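Local coordinates for protein DUF199/WhiA (PDB 3HYI) that is probably involved in cell division and chromosome segregation, pairing a degenerate LAGLIDADG homing endonuclease domain with a probably DNA-binding helix-turn-helix domain, at residues F9-P21 / R116-P128. Sequence-based numbering, arbitrary orientation.
Sequences FSEEIKEELVNVP and RGLFLSGGSMTNP
K14 leaves helix 9-16 with CG anti to its carbonyl carbon (chi1 -70°) and runs fully extended beyond, carrying NZ to the C-terminal end of helix 108-122. There the ammonium hydrogen-bonds to G123 O, 2.7 Å from K14 NZ, and to L120 O, approached from above its carbonyl plane, and weakly to F119 O. On the way the K14 and L120 side chains run past each other in opposite directions, CB and CG of K14 against L120 CD2, and K14 CE passes over one face of the F119 ring. A methionine in place of K14 would probably leave these buried carbonyls at the helix-to-strand turn without their shared cationic donor. The chain turns here from the second LAGLIDADG-like region's helix into edge strand 123-125 of an antiparallel four-stranded sheet, and helix 9-16 packs across this junction. S10 OG accepts from M125 N (3.1 Å, N-H...O 154°), while a water bridges S10 N and M125 O. With CG anti to the backbone N, F9 swings its ring toward N127 and P128, where P128 CD makes a CH-pi contact over one face, 3.8 Å from the centroid; M125 SD lies at the ring edge, a Met-aromatic contact. I13 CD1 presses on the same sulfur. At the other end, V20 CG1 sits over the centre of the R116 guanidinium, whose NE is salt-bridged to E31.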
# COMPACT_ATOMS: atom_id res chain seq x y z
N PHE A 9 12.37 5.87 -0.43
CA PHE A 9 11.82 5.33 -1.66
C PHE A 9 11.45 6.45 -2.64
O PHE A 9 11.64 6.32 -3.85
CB PHE A 9 10.58 4.52 -1.33
CG PHE A 9 10.01 3.79 -2.49
CD1 PHE A 9 10.48 2.53 -2.82
CD2 PHE A 9 9.01 4.36 -3.25
CE1 PHE A 9 9.96 1.85 -3.89
CE2 PHE A 9 8.48 3.68 -4.33
CZ PHE A 9 8.95 2.43 -4.65
N SER A 10 10.92 7.53 -2.08
CA SER A 10 10.48 8.69 -2.84
C SER A 10 11.63 9.36 -3.59
O SER A 10 11.51 9.67 -4.77
CB SER A 10 9.83 9.71 -1.90
OG SER A 10 9.05 10.64 -2.63
N GLU A 11 12.74 9.59 -2.88
CA GLU A 11 13.92 10.21 -3.49
C GLU A 11 14.53 9.31 -4.57
O GLU A 11 15.06 9.80 -5.56
CB GLU A 11 14.96 10.56 -2.43
CG GLU A 11 16.20 11.34 -2.93
CD GLU A 11 15.89 12.74 -3.45
OE1 GLU A 11 14.74 13.21 -3.32
OE2 GLU A 11 16.81 13.38 -4.00
N GLU A 12 14.45 7.99 -4.37
CA GLU A 12 14.91 7.03 -5.38
C GLU A 12 14.12 7.15 -6.69
O GLU A 12 14.70 7.04 -7.78
CB GLU A 12 14.83 5.60 -4.85
CG GLU A 12 15.94 5.24 -3.89
CD GLU A 12 15.86 3.80 -3.43
OE1 GLU A 12 16.84 3.06 -3.65
OE2 GLU A 12 14.82 3.41 -2.86
N ILE A 13 12.81 7.36 -6.58
CA ILE A 13 11.97 7.65 -7.74
C ILE A 13 12.40 8.95 -8.40
O ILE A 13 12.54 9.02 -9.62
CB ILE A 13 10.48 7.74 -7.34
CG1 ILE A 13 9.94 6.36 -6.96
CG2 ILE A 13 9.64 8.31 -8.48
CD1 ILE A 13 8.83 6.44 -5.95
N LYS A 14 12.61 9.99 -7.59
CA LYS A 14 12.99 11.30 -8.11
C LYS A 14 14.36 11.32 -8.79
O LYS A 14 14.58 12.10 -9.72
CB LYS A 14 12.92 12.35 -7.00
CG LYS A 14 11.49 12.65 -6.58
CD LYS A 14 11.40 13.72 -5.51
CE LYS A 14 9.95 13.93 -5.11
NZ LYS A 14 9.76 15.15 -4.29
N GLU A 15 15.28 10.46 -8.34
CA GLU A 15 16.59 10.31 -8.99
C GLU A 15 16.49 9.81 -10.44
O GLU A 15 17.29 10.19 -11.28
CB GLU A 15 17.49 9.37 -8.19
CG GLU A 15 18.05 9.99 -6.92
CD GLU A 15 18.79 9.00 -6.05
OE1 GLU A 15 18.50 7.78 -6.14
OE2 GLU A 15 19.67 9.43 -5.28
N GLU A 16 15.50 8.95 -10.71
CA GLU A 16 15.26 8.47 -12.08
C GLU A 16 14.84 9.58 -13.04
O GLU A 16 15.01 9.46 -14.25
CB GLU A 16 14.18 7.38 -12.09
CG GLU A 16 14.64 6.02 -11.59
CD GLU A 16 13.72 4.88 -12.02
OE1 GLU A 16 13.29 4.86 -13.20
OE2 GLU A 16 13.45 3.98 -11.20
N LEU A 17 14.28 10.66 -12.49
CA LEU A 17 13.73 11.75 -13.30
C LEU A 17 14.72 12.88 -13.61
O LEU A 17 14.41 13.74 -14.43
CB LEU A 17 12.50 12.32 -12.60
CG LEU A 17 11.39 11.32 -12.30
CD1 LEU A 17 10.24 11.99 -11.55
CD2 LEU A 17 10.88 10.66 -13.58
N VAL A 18 15.89 12.87 -12.98
CA VAL A 18 16.85 13.97 -13.11
C VAL A 18 17.34 14.18 -14.55
O VAL A 18 17.60 15.31 -14.96
CB VAL A 18 18.06 13.79 -12.15
CG1 VAL A 18 19.13 14.83 -12.41
CG2 VAL A 18 17.60 13.85 -10.71
N ASN A 19 17.47 13.08 -15.31
CA ASN A 19 17.98 13.13 -16.68
C ASN A 19 16.99 12.67 -17.76
O ASN A 19 17.39 12.35 -18.88
CB ASN A 19 19.27 12.31 -16.78
CG ASN A 19 20.41 12.90 -15.98
OD1 ASN A 19 20.82 14.04 -16.23
ND2 ASN A 19 20.92 12.14 -15.02
N VAL A 20 15.70 12.66 -17.42
CA VAL A 20 14.64 12.41 -18.41
C VAL A 20 14.77 13.45 -19.55
O VAL A 20 15.11 14.59 -19.29
CB VAL A 20 13.24 12.48 -17.75
CG1 VAL A 20 12.13 12.64 -18.80
CG2 VAL A 20 12.99 11.24 -16.90
N PRO A 21 14.51 13.04 -20.81
CA PRO A 21 14.64 13.98 -21.94
C PRO A 21 13.90 15.32 -21.80
O PRO A 21 12.90 15.42 -21.09
CB PRO A 21 14.07 13.18 -23.11
CG PRO A 21 14.30 11.77 -22.75
CD PRO A 21 14.13 11.69 -21.26
N ARG A 116 5.51 16.31 -13.85
CA ARG A 116 6.85 15.95 -13.42
C ARG A 116 7.45 17.04 -12.53
O ARG A 116 8.04 16.75 -11.49
CB ARG A 116 7.76 15.68 -14.63
CG ARG A 116 9.16 15.21 -14.26
CD ARG A 116 9.86 14.53 -15.42
NE ARG A 116 9.91 15.38 -16.61
CZ ARG A 116 9.22 15.19 -17.73
NH1 ARG A 116 8.41 14.14 -17.89
NH2 ARG A 116 9.35 16.06 -18.72
N GLY A 117 7.29 18.30 -12.94
CA GLY A 117 7.73 19.44 -12.14
C GLY A 117 7.03 19.53 -10.80
O GLY A 117 7.67 19.74 -9.77
N LEU A 118 5.70 19.38 -10.82
CA LEU A 118 4.89 19.39 -9.59
C LEU A 118 5.34 18.31 -8.60
O LEU A 118 5.45 18.57 -7.40
CB LEU A 118 3.41 19.17 -9.91
CG LEU A 118 2.60 20.35 -10.47
CD1 LEU A 118 1.16 19.93 -10.71
CD2 LEU A 118 2.66 21.55 -9.52
N PHE A 119 5.58 17.11 -9.12
CA PHE A 119 5.95 15.96 -8.30
C PHE A 119 7.36 16.07 -7.73
O PHE A 119 7.57 15.80 -6.55
CB PHE A 119 5.83 14.68 -9.13
CG PHE A 119 6.23 13.45 -8.39
CD1 PHE A 119 7.48 12.88 -8.58
CD2 PHE A 119 5.36 12.86 -7.47
CE1 PHE A 119 7.85 11.74 -7.89
CE2 PHE A 119 5.73 11.72 -6.78
CZ PHE A 119 6.98 11.15 -6.99
N LEU A 120 8.32 16.43 -8.58
CA LEU A 120 9.71 16.57 -8.15
C LEU A 120 9.83 17.60 -7.03
O LEU A 120 10.45 17.34 -6.00
CB LEU A 120 10.61 16.97 -9.32
CG LEU A 120 11.11 15.83 -10.22
CD1 LEU A 120 11.71 16.39 -11.48
CD2 LEU A 120 12.12 14.94 -9.49
N SER A 121 9.22 18.77 -7.24
CA SER A 121 9.38 19.90 -6.33
C SER A 121 8.58 19.75 -5.03
O SER A 121 9.14 19.88 -3.94
CB SER A 121 9.00 21.21 -7.03
OG SER A 121 7.65 21.21 -7.47
N GLY A 122 7.29 19.47 -5.15
CA GLY A 122 6.40 19.43 -3.98
C GLY A 122 5.68 18.12 -3.73
O GLY A 122 4.86 18.03 -2.81
N GLY A 123 5.97 17.10 -4.54
CA GLY A 123 5.29 15.81 -4.42
C GLY A 123 6.10 14.79 -3.64
O GLY A 123 7.27 15.00 -3.34
N SER A 124 5.46 13.67 -3.30
CA SER A 124 6.15 12.54 -2.69
C SER A 124 5.36 11.26 -2.88
O SER A 124 4.19 11.28 -3.25
CB SER A 124 6.43 12.78 -1.20
OG SER A 124 5.22 12.97 -0.48
N MET A 125 6.03 10.14 -2.62
CA MET A 125 5.41 8.84 -2.74
C MET A 125 5.87 7.93 -1.61
O MET A 125 7.05 7.88 -1.27
CB MET A 125 5.75 8.20 -4.08
CG MET A 125 4.92 6.96 -4.37
SD MET A 125 5.62 5.97 -5.69
CE MET A 125 4.62 4.49 -5.55
N THR A 126 4.91 7.20 -1.07
CA THR A 126 5.17 6.27 0.01
C THR A 126 5.74 4.96 -0.53
O THR A 126 5.46 4.56 -1.67
CB THR A 126 3.88 5.97 0.78
OG1 THR A 126 3.61 7.04 1.69
CG2 THR A 126 4.03 4.69 1.56
N ASN A 127 6.55 4.30 0.29
CA ASN A 127 6.98 2.94 0.03
C ASN A 127 5.75 2.02 -0.03
O ASN A 127 5.06 1.85 0.98
CB ASN A 127 7.95 2.47 1.12
CG ASN A 127 8.72 1.22 0.73
OD1 ASN A 127 8.21 0.34 0.03
ND2 ASN A 127 9.97 1.13 1.19
N PRO A 128 5.46 1.44 -1.21
CA PRO A 128 4.24 0.65 -1.43
C PRO A 128 4.23 -0.69 -0.72
O PRO A 128 3.22 -1.41 -0.76
CB PRO A 128 4.23 0.45 -2.94
CG PRO A 128 5.65 0.45 -3.31
CD PRO A 128 6.31 1.46 -2.41
O HOH W 1 9.09 7.28 0.37